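Local coordinates for rhodanese domain-containing protein (Thermoplasma volcanium GSS1, PDB 3GK5) that is of unknown function but has the rhodanese-like fold, and may therefore handle sulfur as the sulfurtransferases of that family do, at residues A[4-9]-A[81-86]; A[16-21]-A[57-62]; A[32-37]-A[87-92]. All coordinates share one frame; numbering follows the deposited sequence.

All three contacts belong to one rhodanese-like domain, built on a parallel sheet with strand order 5-6, 82-85, 58-61, 19-22, 38-39. Contact 1 joins the edge strand 5-6 to strand 82-85, and contact 2 joins strands 19-22 and 58-61; their centres lie about 8 Å apart, and strands 82-85 and 58-61 pair directly between them. Contact 3, centred about 10 Å from contact 2 and 12 Å from contact 1, sets loop 32-37 against helix 88-94; Ile34 of the loop and Ile89 of the helix both pack on Ile61 of strand 58-61. Along the chain contact 2 is nested inside contact 1, while the segments of contact 3 alternate with those of both, so interleaved long-range contacts close the domain.

Contact 1: residues A[4-9]-A[81-86]; sequences RSINAA and NIVDVE
Asn81 meets Arg4 at the start of a parallel strand pairing, in which 5-6, an edge strand of the rhodanese sheet, runs beside 82-85. Asn81 OD1 stands 2.6 Å from Arg4 NH1, but the angle is too poor for a hydrogen bond, and the two side chains cross at about a right angle. The firm grip on the arginine comes from Ile82, whose O takes Arg4 NE at 2.9 Å in a nearly straight bond (174°) that lies in the guanidinium plane. The Arg4 chain, bent at both chi2 (92°) and chi3 (61°), turns back to make this bond and puts one guanidinium face over Val83, with CG1 3.5 Å from Arg4 CZ. The other branch of Val83, CG2, meets Ile6 CG2 at 3.6 Å. Asp84 bonds to the edge segment with both its backbone groups: its N gives to Arg4 O at 2.9 Å and its O receives Ile6 N at 2.7 Å, while its carboxylate turns elsewhere, to Ser68 and Tyr3. Val85 packs its CG2 on the same Ile6 CG2 branch, and Leu11 of helix 8-13 touches both residues. Past the strand, a water gives a hydrogen bond to Glu86 O and weakly accepts one from Ala8 N, at the start of helix 8-13. Glu86 also carries the ladder one rung on, its N reaching Ile6 O at 3.2 Å.

Contact 2: residues A[16-21]-A[57-62]; sequences KAYTVL and KYAVIC
Ala17 touches Lys57 through its carbonyl O, which rests against Lys57 CB, just ahead of the parallel pairing of strands 19-21 and 58-61 deep in the rhodanese sheet. The strand axes run 30° apart. Tyr18 comes next and lies side by side with Lys57, both pointing the same way. The lysine bends at chi2 (80°) and again further out, so that its chain follows the phenol: Lys57 CG sits 3.4 Å from Tyr18 CE2, and Lys57 NZ gives a hydrogen bond to Tyr18 OH at 2.9 Å. The same ring brings CD2 against the methyl of Ala59, and Leu11 of helix 8-13 packs on both residues.

Thr19 opens the ladder, its N bonding to Lys57 O at 3.0 Å. Its own O receives Ala59 N only weakly, at 3.4 Å, and lies near the plane of the Tyr58 ring, at the edge by CD2. Thr19 CG2, lying anti to the backbone N, runs along that ring and meets Tyr58 CE2 at 3.6 Å; the far end of the tyrosine is fixed by a hydrogen bond from the backbone N of Glu53 to its OH. Val20 faces the other side of the sheet with Ala59, and its CG1 reaches Ile61 CG2 at 3.9 Å. Leu21 turns back to the side of Tyr58 and Val60, where Val72 of helix 66-76 packs on Val60. Leu21 N gives its hydrogen to Ala59 O at 2.8 Å. The ladder thus leads toward Cys62, probably the position of the catalytic cysteine in active rhodaneses. The last rung is the straightest, Ile61 N to Leu21 O at 2.9 Å, with an angle of 170° at the hydrogen.

Contact 3: residues A[32-37]-A[87-92]; sequences GSIANS and GGIQSW
Ile34 presses its CD1 methyl squarely onto the Trp92 indole, a CH-pi contact in which CD1 sits 3.6 Å from the centroid of the six-membered ring and only 8° off its normal. With CG1 anti to the carbonyl carbon (chi1 -56°) and the chain extended beyond it, the whole isoleucine spreads over this face: CG1 lies 3.8 Å from Trp92 CE2, and the CG2 branch comes 4.0 Å from Trp92 CZ2. Trp92 NE1 hydrogen-bonds to the backbone O of Pro98. An alanine in place of Trp92 is likely to leave Ile34 CD1 without the flat surface it rests on and the O of Pro98 without its indole N-H donor.

The other apolar contacts come from the methyl end of Ile89. Its CD1 touches backbone rather than side chain at Ser33 CA, 3.6 Å away, and lies as close to Gly32 O, which is hydrogen-bonded to Arg24; Ile34 CG1 is a looser neighbour of it at 4.2 Å. In this rhodanese-like domain these contacts set the loop between helix 26-29 and strand 38-39 against helix 88-94, and Ile61 of strand 58-61 packs on both Ile34 and Ile89.

No hydrogen bond joins the two segments. Within the loop, a type II beta turn from Ile34 to Ser37 is held by two bonds: Ile34 O accepts from Ser37 N at 3.2 Å and from Ser37 OG at 3.0 Å, the hydroxyl lying in the carbonyl plane.

Contact 1: residues A[4-9]-A[81-86]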
ATOM      1  N   ARG A   4      -6.689  -1.077  10.665  1.00 48.81           N
ATOM      2  CA  ARG A   4      -7.394   0.116  10.212  1.00 46.43           C
ATOM      3  C   ARG A   4      -7.466   0.108   8.687  1.00 45.46           C
ATOM      4  O   ARG A   4      -6.675  -0.558   8.022  1.00 47.07           O
ATOM      5  CB  ARG A   4      -6.674   1.388  10.667  1.00 53.64           C
ATOM      6  CG  ARG A   4      -6.320   1.439  12.143  1.00 51.07           C
ATOM      7  CD  ARG A   4      -4.920   0.901  12.388  1.00 55.00           C
ATOM      8  NE  ARG A   4      -3.895   1.680  11.691  1.00 61.51           N
ATOM      9  CZ  ARG A   4      -3.635   2.966  11.923  1.00 64.57           C
ATOM     10  NH1 ARG A   4      -2.685   3.587  11.237  1.00 62.07           N
ATOM     11  NH2 ARG A   4      -4.323   3.634  12.840  1.00 65.49           N
ATOM     12  N   SER A   5      -8.411   0.860   8.137  1.00 43.00           N
ATOM     13  CA  SER A   5      -8.578   0.930   6.694  1.00 39.50           C
ATOM     14  C   SER A   5      -8.721   2.385   6.253  1.00 37.23           C
ATOM     15  O   SER A   5      -9.062   3.250   7.065  1.00 33.15           O
ATOM     16  CB  SER A   5      -9.810   0.122   6.285  1.00 35.90           C
ATOM     17  OG  SER A   5      -9.967   0.102   4.881  1.00 51.49           O
ATOM     18  N   ILE A   6      -8.462   2.652   4.972  1.00 35.38           N
ATOM     19  CA  ILE A   6      -8.549   4.012   4.435  1.00 31.25           C
ATOM     20  C   ILE A   6      -9.071   4.097   3.001  1.00 34.81           C
ATOM     21  O   ILE A   6      -8.604   3.403   2.104  1.00 31.28           O
ATOM     22  CB  ILE A   6      -7.169   4.735   4.495  1.00 26.15           C
ATOM     23  CG1 ILE A   6      -7.259   6.107   3.837  1.00 27.61           C
ATOM     24  CG2 ILE A   6      -6.112   3.916   3.794  1.00 26.37           C
ATOM     25  CD1 ILE A   6      -5.949   6.859   3.832  1.00 39.94           C
ATOM     26  N   ASN A   7     -10.043   4.977   2.807  1.00 38.49           N
ATOM     27  CA  ASN A   7     -10.665   5.208   1.515  1.00 36.58           C
ATOM     28  C   ASN A   7      -9.642   5.777   0.528  1.00 37.41           C
ATOM     29  O   ASN A   7      -8.631   6.346   0.935  1.00 36.84           O
ATOM     30  CB  ASN A   7     -11.810   6.204   1.689  1.00 49.92           C
ATOM     31  CG  ASN A   7     -12.703   6.281   0.483  1.00 60.77           C
ATOM     32  OD1 ASN A   7     -13.374   7.289   0.257  1.00 67.41           O
ATOM     33  ND2 ASN A   7     -12.736   5.204  -0.300  1.00 73.85           N
ATOM     34  N   ALA A   8      -9.911   5.634  -0.769  1.00 34.00           N
ATOM     35  CA  ALA A   8      -9.010   6.155  -1.796  1.00 31.27           C
ATOM     36  C   ALA A   8      -8.949   7.677  -1.718  1.00 25.62           C
ATOM     37  O   ALA A   8      -7.872   8.268  -1.699  1.00 31.09           O
ATOM     38  CB  ALA A   8      -9.486   5.731  -3.174  1.00 23.56           C
ATOM     39  N   ALA A   9     -10.118   8.304  -1.676  1.00 25.58           N
ATOM     40  CA  ALA A   9     -10.200   9.751  -1.602  1.00 30.74           C
ATOM     41  C   ALA A   9      -9.438  10.250  -0.389  1.00 27.94           C
ATOM     42  O   ALA A   9      -8.750  11.272  -0.454  1.00 33.30           O
ATOM     43  CB  ALA A   9     -11.658  10.196  -1.532  1.00 30.63           C
ATOM     44  N   ASN A  81       2.670   1.440  12.237  1.00 28.91           N
ATOM     45  CA  ASN A  81       1.547   2.309  11.959  1.00 31.55           C
ATOM     46  C   ASN A  81       1.208   2.187  10.469  1.00 33.71           C
ATOM     47  O   ASN A  81       1.694   2.971   9.648  1.00 31.29           O
ATOM     48  CB  ASN A  81       1.929   3.739  12.324  1.00 30.19           C
ATOM     49  CG  ASN A  81       0.805   4.708  12.111  1.00 40.29           C
ATOM     50  OD1 ASN A  81      -0.364   4.322  12.103  1.00 44.87           O
ATOM     51  ND2 ASN A  81       1.145   5.983  11.954  1.00 44.18           N
ATOM     52  N   ILE A  82       0.395   1.182  10.133  1.00 31.01           N
ATOM     53  CA  ILE A  82      -0.022   0.942   8.751  1.00 24.20           C
ATOM     54  C   ILE A  82      -1.534   0.835   8.647  1.00 23.62           C
ATOM     55  O   ILE A  82      -2.209   0.501   9.616  1.00 34.28           O
ATOM     56  CB  ILE A  82       0.584  -0.367   8.157  1.00 19.39           C
ATOM     57  CG1 ILE A  82      -0.275  -1.578   8.534  1.00 19.91           C
ATOM     58  CG2 ILE A  82       2.016  -0.557   8.644  1.00 18.12           C
ATOM     59  CD1 ILE A  82      -0.320  -1.894  10.011  1.00 22.51           C
ATOM     60  N   VAL A  83      -2.058   1.119   7.459  1.00 23.74           N
ATOM     61  CA  VAL A  83      -3.489   1.059   7.200  1.00 15.21           C
ATOM     62  C   VAL A  83      -3.718   0.330   5.879  1.00 16.97           C
ATOM     63  O   VAL A  83      -2.833   0.304   5.032  1.00 25.55           O
ATOM     64  CB  VAL A  83      -4.068   2.466   7.084  1.00 29.23           C
ATOM     65  CG1 VAL A  83      -3.919   3.204   8.410  1.00 25.89           C
ATOM     66  CG2 VAL A  83      -3.342   3.211   5.979  1.00 29.23           C
ATOM     67  N   ASP A  84      -4.899  -0.255   5.705  1.00 14.56           N
ATOM     68  CA  ASP A  84      -5.230  -0.979   4.474  1.00 24.14           C
ATOM     69  C   ASP A  84      -6.001  -0.048   3.534  1.00 24.93           C
ATOM     70  O   ASP A  84      -6.858   0.714   3.981  1.00 35.08           O
ATOM     71  CB  ASP A  84      -6.074  -2.223   4.817  1.00 19.59           C
ATOM     72  CG  ASP A  84      -6.398  -3.080   3.603  1.00 35.05           C
ATOM     73  OD1 ASP A  84      -5.492  -3.308   2.771  1.00 30.88           O
ATOM     74  OD2 ASP A  84      -7.558  -3.549   3.484  1.00 36.37           O
ATOM     75  N   VAL A  85      -5.684  -0.093   2.243  1.00 15.91           N
ATOM     76  CA  VAL A  85      -6.371   0.753   1.269  1.00 16.81           C
ATOM     77  C   VAL A  85      -7.514  -0.010   0.590  1.00 28.65           C
ATOM     78  O   VAL A  85      -7.293  -0.979  -0.148  1.00 24.54           O
ATOM     79  CB  VAL A  85      -5.402   1.268   0.169  1.00 20.25           C
ATOM     80  CG1 VAL A  85      -6.152   2.162  -0.808  1.00 16.06           C
ATOM     81  CG2 VAL A  85      -4.242   2.015   0.788  1.00 15.17           C
ATOM     82  N   GLU A  86      -8.736   0.449   0.833  1.00 28.38           N
ATOM     83  CA  GLU A  86      -9.934  -0.177   0.281  1.00 29.88           C
ATOM     84  C   GLU A  86     -10.017  -0.165  -1.242  1.00 28.84           C
ATOM     85  O   GLU A  86      -9.793   0.863  -1.877  1.00 21.61           O
ATOM     86  CB  GLU A  86     -11.166   0.515   0.866  1.00 37.54           C
ATOM     87  CG  GLU A  86     -11.124   0.599   2.383  1.00 45.82           C
ATOM     88  CD  GLU A  86     -12.061   1.643   2.956  1.00 50.56           C
ATOM     89  OE1 GLU A  86     -12.094   1.780   4.201  1.00 44.97           O
ATOM     90  OE2 GLU A  86     -12.757   2.325   2.167  1.00 51.97           O
TER
HETATM   91  O   HOH W   1     -11.216   2.883  -2.107  1.00 33.72           O

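Contact 2: residues A[16-21]-A[57-62]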
ATOM      1  N   LYS A  16       0.571  13.104   1.279  1.00 28.56           N
ATOM      2  CA  LYS A  16       1.869  13.469   1.837  1.00 23.62           C
ATOM      3  C   LYS A  16       2.044  12.928   3.255  1.00 22.55           C
ATOM      4  O   LYS A  16       3.166  12.787   3.746  1.00 22.18           O
ATOM      5  CB  LYS A  16       2.041  14.998   1.829  1.00 22.91           C
ATOM      6  CG  LYS A  16       2.090  15.626   0.439  1.00 26.39           C
ATOM      7  CD  LYS A  16       2.099  17.153   0.531  1.00 44.38           C
ATOM      8  CE  LYS A  16       2.038  17.833  -0.837  1.00 50.65           C
ATOM      9  NZ  LYS A  16       1.891  19.325  -0.719  1.00 46.80           N
ATOM     10  N   ALA A  17       0.936  12.626   3.918  1.00 15.25           N
ATOM     11  CA  ALA A  17       1.015  12.096   5.272  1.00 17.40           C
ATOM     12  C   ALA A  17       1.303  10.589   5.286  1.00 20.86           C
ATOM     13  O   ALA A  17       1.704  10.036   6.313  1.00 22.79           O
ATOM     14  CB  ALA A  17      -0.272  12.392   6.027  1.00 19.70           C
ATOM     15  N   TYR A  18       1.102   9.926   4.151  1.00 19.62           N
ATOM     16  CA  TYR A  18       1.347   8.491   4.069  1.00 27.89           C
ATOM     17  C   TYR A  18       2.496   8.149   3.154  1.00 24.00           C
ATOM     18  O   TYR A  18       2.965   8.979   2.376  1.00 29.49           O
ATOM     19  CB  TYR A  18       0.118   7.733   3.555  1.00 18.36           C
ATOM     20  CG  TYR A  18      -1.086   7.792   4.457  1.00 28.05           C
ATOM     21  CD1 TYR A  18      -1.930   8.901   4.453  1.00 13.05           C
ATOM     22  CD2 TYR A  18      -1.386   6.728   5.316  1.00 23.89           C
ATOM     23  CE1 TYR A  18      -3.045   8.949   5.281  1.00 29.81           C
ATOM     24  CE2 TYR A  18      -2.497   6.764   6.148  1.00 25.46           C
ATOM     25  CZ  TYR A  18      -3.322   7.878   6.128  1.00 32.54           C
ATOM     26  OH  TYR A  18      -4.408   7.928   6.968  1.00 29.99           O
ATOM     27  N   THR A  19       2.926   6.899   3.265  1.00 22.72           N
ATOM     28  CA  THR A  19       3.991   6.334   2.455  1.00 21.84           C
ATOM     29  C   THR A  19       3.384   5.052   1.923  1.00 17.17           C
ATOM     30  O   THR A  19       3.350   4.052   2.613  1.00 15.79           O
ATOM     31  CB  THR A  19       5.215   5.972   3.295  1.00 29.93           C
ATOM     32  OG1 THR A  19       5.810   7.165   3.819  1.00 33.81           O
ATOM     33  CG2 THR A  19       6.231   5.215   2.442  1.00 31.87           C
ATOM     34  N   VAL A  20       2.889   5.101   0.696  1.00 26.52           N
ATOM     35  CA  VAL A  20       2.248   3.952   0.077  1.00 23.68           C
ATOM     36  C   VAL A  20       3.152   2.730  -0.023  1.00 26.59           C
ATOM     37  O   VAL A  20       4.252   2.815  -0.571  1.00 27.76           O
ATOM     38  CB  VAL A  20       1.767   4.307  -1.338  1.00 14.01           C
ATOM     39  CG1 VAL A  20       1.042   3.138  -1.944  1.00 23.09           C
ATOM     40  CG2 VAL A  20       0.877   5.532  -1.289  1.00 13.49           C
ATOM     41  N   LEU A  21       2.686   1.597   0.503  1.00 21.11           N
ATOM     42  CA  LEU A  21       3.444   0.344   0.426  1.00 22.09           C
ATOM     43  C   LEU A  21       2.699  -0.555  -0.559  1.00 19.74           C
ATOM     44  O   LEU A  21       1.584  -1.002  -0.278  1.00 18.46           O
ATOM     45  CB  LEU A  21       3.494  -0.359   1.781  1.00 13.56           C
ATOM     46  CG  LEU A  21       4.712  -1.222   2.124  1.00 22.24           C
ATOM     47  CD1 LEU A  21       4.292  -2.249   3.168  1.00 17.91           C
ATOM     48  CD2 LEU A  21       5.277  -1.920   0.907  1.00 24.04           C
ATOM     49  N   LYS A  57       3.786   6.446   8.592  1.00 33.12           N
ATOM     50  CA  LYS A  57       2.390   6.030   8.496  1.00 26.21           C
ATOM     51  C   LYS A  57       2.247   5.398   7.117  1.00 20.64           C
ATOM     52  O   LYS A  57       2.238   6.095   6.106  1.00 21.66           O
ATOM     53  CB  LYS A  57       1.484   7.256   8.609  1.00 26.51           C
ATOM     54  CG  LYS A  57      -0.006   6.985   8.477  1.00 40.38           C
ATOM     55  CD  LYS A  57      -0.593   6.446   9.766  1.00 42.12           C
ATOM     56  CE  LYS A  57      -1.939   7.107  10.100  1.00 46.09           C
ATOM     57  NZ  LYS A  57      -3.063   6.677   9.207  1.00 37.64           N
ATOM     58  N   TYR A  58       2.141   4.077   7.074  1.00 19.27           N
ATOM     59  CA  TYR A  58       2.027   3.382   5.801  1.00 22.53           C
ATOM     60  C   TYR A  58       0.607   3.086   5.340  1.00 26.12           C
ATOM     61  O   TYR A  58      -0.286   2.816   6.144  1.00 33.43           O
ATOM     62  CB  TYR A  58       2.810   2.066   5.846  1.00 17.57           C
ATOM     63  CG  TYR A  58       4.309   2.232   5.972  1.00 23.89           C
ATOM     64  CD1 TYR A  58       4.951   2.117   7.212  1.00 20.83           C
ATOM     65  CD2 TYR A  58       5.092   2.485   4.847  1.00 17.46           C
ATOM     66  CE1 TYR A  58       6.336   2.243   7.317  1.00 26.01           C
ATOM     67  CE2 TYR A  58       6.470   2.613   4.941  1.00 21.96           C
ATOM     68  CZ  TYR A  58       7.086   2.492   6.169  1.00 26.08           C
ATOM     69  OH  TYR A  58       8.449   2.626   6.242  1.00 31.25           O
ATOM     70  N   ALA A  59       0.422   3.142   4.027  1.00 18.26           N
ATOM     71  CA  ALA A  59      -0.856   2.843   3.396  1.00 22.13           C
ATOM     72  C   ALA A  59      -0.576   1.631   2.498  1.00 17.87           C
ATOM     73  O   ALA A  59       0.059   1.755   1.445  1.00 24.12           O
ATOM     74  CB  ALA A  59      -1.338   4.049   2.564  1.00 13.36           C
ATOM     75  N   VAL A  60      -1.037   0.460   2.924  1.00 16.24           N
ATOM     76  CA  VAL A  60      -0.793  -0.770   2.175  1.00 10.62           C
ATOM     77  C   VAL A  60      -1.800  -0.956   1.071  1.00  9.92           C
ATOM     78  O   VAL A  60      -3.001  -1.063   1.313  1.00 20.70           O
ATOM     79  CB  VAL A  60      -0.848  -2.007   3.078  1.00 11.48           C
ATOM     80  CG1 VAL A  60      -0.233  -3.188   2.357  1.00 13.54           C
ATOM     81  CG2 VAL A  60      -0.140  -1.731   4.374  1.00  5.41           C
ATOM     82  N   ILE A  61      -1.298  -1.007  -0.151  1.00 11.45           N
ATOM     83  CA  ILE A  61      -2.175  -1.148  -1.281  1.00  9.12           C
ATOM     84  C   ILE A  61      -1.985  -2.462  -1.994  1.00 11.38           C
ATOM     85  O   ILE A  61      -0.911  -3.052  -1.992  1.00 21.98           O
ATOM     86  CB  ILE A  61      -1.972  -0.006  -2.266  1.00 10.00           C
ATOM     87  CG1 ILE A  61      -3.165   0.060  -3.230  1.00 10.57           C
ATOM     88  CG2 ILE A  61      -0.668  -0.200  -2.999  1.00 13.64           C
ATOM     89  CD1 ILE A  61      -3.518   1.489  -3.667  1.00  9.47           C
ATOM     90  N   CYS A  62      -3.051  -2.902  -2.627  1.00 14.71           N
ATOM     91  CA  CYS A  62      -3.046  -4.162  -3.331  1.00 25.52           C
ATOM     92  C   CYS A  62      -3.747  -3.982  -4.683  1.00 21.13           C
ATOM     93  O   CYS A  62      -4.139  -2.873  -5.027  1.00 28.03           O
ATOM     94  CB  CYS A  62      -3.781  -5.154  -2.448  1.00 25.21           C
ATOM     95  SG  CYS A  62      -3.906  -6.725  -3.119  1.00 36.55           S
TER

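Contact 3: residues A[32-37]-A[87-92]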
ATOM      1  N   GLY A  32       1.194   0.661 -13.758  1.00 24.86           N
ATOM      2  CA  GLY A  32       0.765   1.832 -13.019  1.00 25.39           C
ATOM      3  C   GLY A  32       0.869   1.654 -11.521  1.00 25.35           C
ATOM      4  O   GLY A  32       0.526   0.597 -10.987  1.00 33.63           O
ATOM      5  N   SER A  33       1.355   2.685 -10.840  1.00 21.14           N
ATOM      6  CA  SER A  33       1.490   2.633  -9.394  1.00 21.98           C
ATOM      7  C   SER A  33       1.446   4.028  -8.811  1.00 17.29           C
ATOM      8  O   SER A  33       1.705   5.007  -9.502  1.00 21.36           O
ATOM      9  CB  SER A  33       2.802   1.960  -9.003  1.00 19.34           C
ATOM     10  OG  SER A  33       3.902   2.783  -9.327  1.00 25.87           O
ATOM     11  N   ILE A  34       1.094   4.125  -7.538  1.00 18.96           N
ATOM     12  CA  ILE A  34       1.040   5.421  -6.895  1.00 16.37           C
ATOM     13  C   ILE A  34       2.467   5.888  -6.715  1.00 17.36           C
ATOM     14  O   ILE A  34       3.352   5.105  -6.372  1.00 16.89           O
ATOM     15  CB  ILE A  34       0.347   5.340  -5.541  1.00 10.17           C
ATOM     16  CG1 ILE A  34      -1.044   4.727  -5.729  1.00  5.23           C
ATOM     17  CG2 ILE A  34       0.255   6.732  -4.929  1.00  4.78           C
ATOM     18  CD1 ILE A  34      -1.818   4.576  -4.456  1.00 12.85           C
ATOM     19  N   ALA A  35       2.682   7.172  -6.955  1.00 20.12           N
ATOM     20  CA  ALA A  35       4.003   7.772  -6.861  1.00 21.05           C
ATOM     21  C   ALA A  35       4.709   7.585  -5.529  1.00 25.30           C
ATOM     22  O   ALA A  35       4.103   7.684  -4.456  1.00 25.64           O
ATOM     23  CB  ALA A  35       3.910   9.260  -7.189  1.00 23.76           C
ATOM     24  N   ASN A  36       6.015   7.343  -5.628  1.00 27.16           N
ATOM     25  CA  ASN A  36       6.889   7.149  -4.477  1.00 23.23           C
ATOM     26  C   ASN A  36       6.480   5.981  -3.588  1.00 22.77           C
ATOM     27  O   ASN A  36       6.921   5.888  -2.445  1.00 19.27           O
ATOM     28  CB  ASN A  36       6.954   8.433  -3.639  1.00 29.78           C
ATOM     29  CG  ASN A  36       7.354   9.652  -4.458  1.00 34.68           C
ATOM     30  OD1 ASN A  36       8.346   9.627  -5.197  1.00 36.51           O
ATOM     31  ND2 ASN A  36       6.589  10.728  -4.323  1.00 23.39           N
ATOM     32  N   SER A  37       5.637   5.090  -4.096  1.00 22.97           N
ATOM     33  CA  SER A  37       5.228   3.951  -3.289  1.00 33.47           C
ATOM     34  C   SER A  37       6.340   2.897  -3.300  1.00 33.22           C
ATOM     35  O   SER A  37       6.843   2.527  -4.362  1.00 41.31           O
ATOM     36  CB  SER A  37       3.912   3.350  -3.816  1.00 28.84           C
ATOM     37  OG  SER A  37       4.104   2.583  -4.993  1.00 28.63           O
ATOM     38  N   GLY A  87     -10.353  -1.316  -1.816  1.00 27.40           N
ATOM     39  CA  GLY A  87     -10.486  -1.425  -3.256  1.00 26.38           C
ATOM     40  C   GLY A  87      -9.197  -1.656  -4.024  1.00 28.51           C
ATOM     41  O   GLY A  87      -9.225  -1.935  -5.225  1.00 33.08           O
ATOM     42  N   GLY A  88      -8.066  -1.543  -3.337  1.00 22.86           N
ATOM     43  CA  GLY A  88      -6.788  -1.730  -3.998  1.00 16.90           C
ATOM     44  C   GLY A  88      -6.475  -0.550  -4.897  1.00 20.98           C
ATOM     45  O   GLY A  88      -7.073   0.523  -4.768  1.00 23.86           O
ATOM     46  N   ILE A  89      -5.526  -0.739  -5.806  1.00 20.70           N
ATOM     47  CA  ILE A  89      -5.154   0.317  -6.738  1.00 24.83           C
ATOM     48  C   ILE A  89      -6.184   0.313  -7.871  1.00 28.41           C
ATOM     49  O   ILE A  89      -6.270   1.255  -8.655  1.00 36.70           O
ATOM     50  CB  ILE A  89      -3.728   0.081  -7.291  1.00 20.31           C
ATOM     51  CG1 ILE A  89      -3.199   1.350  -7.950  1.00 23.27           C
ATOM     52  CG2 ILE A  89      -3.738  -1.061  -8.292  1.00 36.78           C
ATOM     53  CD1 ILE A  89      -1.690   1.325  -8.186  1.00  6.15           C
ATOM     54  N   GLN A  90      -6.967  -0.760  -7.949  1.00 32.90           N
ATOM     55  CA  GLN A  90      -8.010  -0.860  -8.957  1.00 30.68           C
ATOM     56  C   GLN A  90      -8.993   0.270  -8.669  1.00 29.70           C
ATOM     57  O   GLN A  90      -9.300   1.071  -9.544  1.00 33.27           O
ATOM     58  CB  GLN A  90      -8.725  -2.210  -8.859  1.00 36.92           C
ATOM     59  CG  GLN A  90     -10.005  -2.296  -9.684  1.00 50.56           C
ATOM     60  CD  GLN A  90     -10.791  -3.578  -9.436  1.00 63.81           C
ATOM     61  OE1 GLN A  90     -11.129  -3.906  -8.297  1.00 65.98           O
ATOM     62  NE2 GLN A  90     -11.098  -4.302 -10.509  1.00 67.75           N
ATOM     63  N   SER A  91      -9.464   0.330  -7.428  1.00 29.83           N
ATOM     64  CA  SER A  91     -10.407   1.353  -7.004  1.00 25.72           C
ATOM     65  C   SER A  91      -9.794   2.730  -7.192  1.00 29.63           C
ATOM     66  O   SER A  91     -10.441   3.655  -7.679  1.00 34.94           O
ATOM     67  CB  SER A  91     -10.768   1.141  -5.533  1.00 29.98           C
ATOM     68  OG  SER A  91     -11.507   2.236  -5.019  1.00 41.76           O
ATOM     69  N   TRP A  92      -8.533   2.857  -6.804  1.00 26.07           N
ATOM     70  CA  TRP A  92      -7.809   4.114  -6.932  1.00 24.98           C
ATOM     71  C   TRP A  92      -7.879   4.658  -8.361  1.00 20.91           C
ATOM     72  O   TRP A  92      -8.095   5.852  -8.571  1.00 24.83           O
ATOM     73  CB  TRP A  92      -6.357   3.890  -6.493  1.00 20.58           C
ATOM     74  CG  TRP A  92      -5.412   4.978  -6.844  1.00 19.15           C
ATOM     75  CD1 TRP A  92      -4.809   5.187  -8.052  1.00 22.74           C
ATOM     76  CD2 TRP A  92      -4.928   6.003  -5.972  1.00 21.44           C
ATOM     77  NE1 TRP A  92      -3.977   6.277  -7.987  1.00 24.22           N
ATOM     78  CE2 TRP A  92      -4.032   6.798  -6.721  1.00 21.08           C
ATOM     79  CE3 TRP A  92      -5.168   6.329  -4.629  1.00 16.33           C
ATOM     80  CZ2 TRP A  92      -3.371   7.899  -6.173  1.00 14.33           C
ATOM     81  CZ3 TRP A  92      -4.513   7.423  -4.083  1.00 25.82           C
ATOM     82  CH2 TRP A  92      -3.622   8.199  -4.859  1.00 25.40           C
TER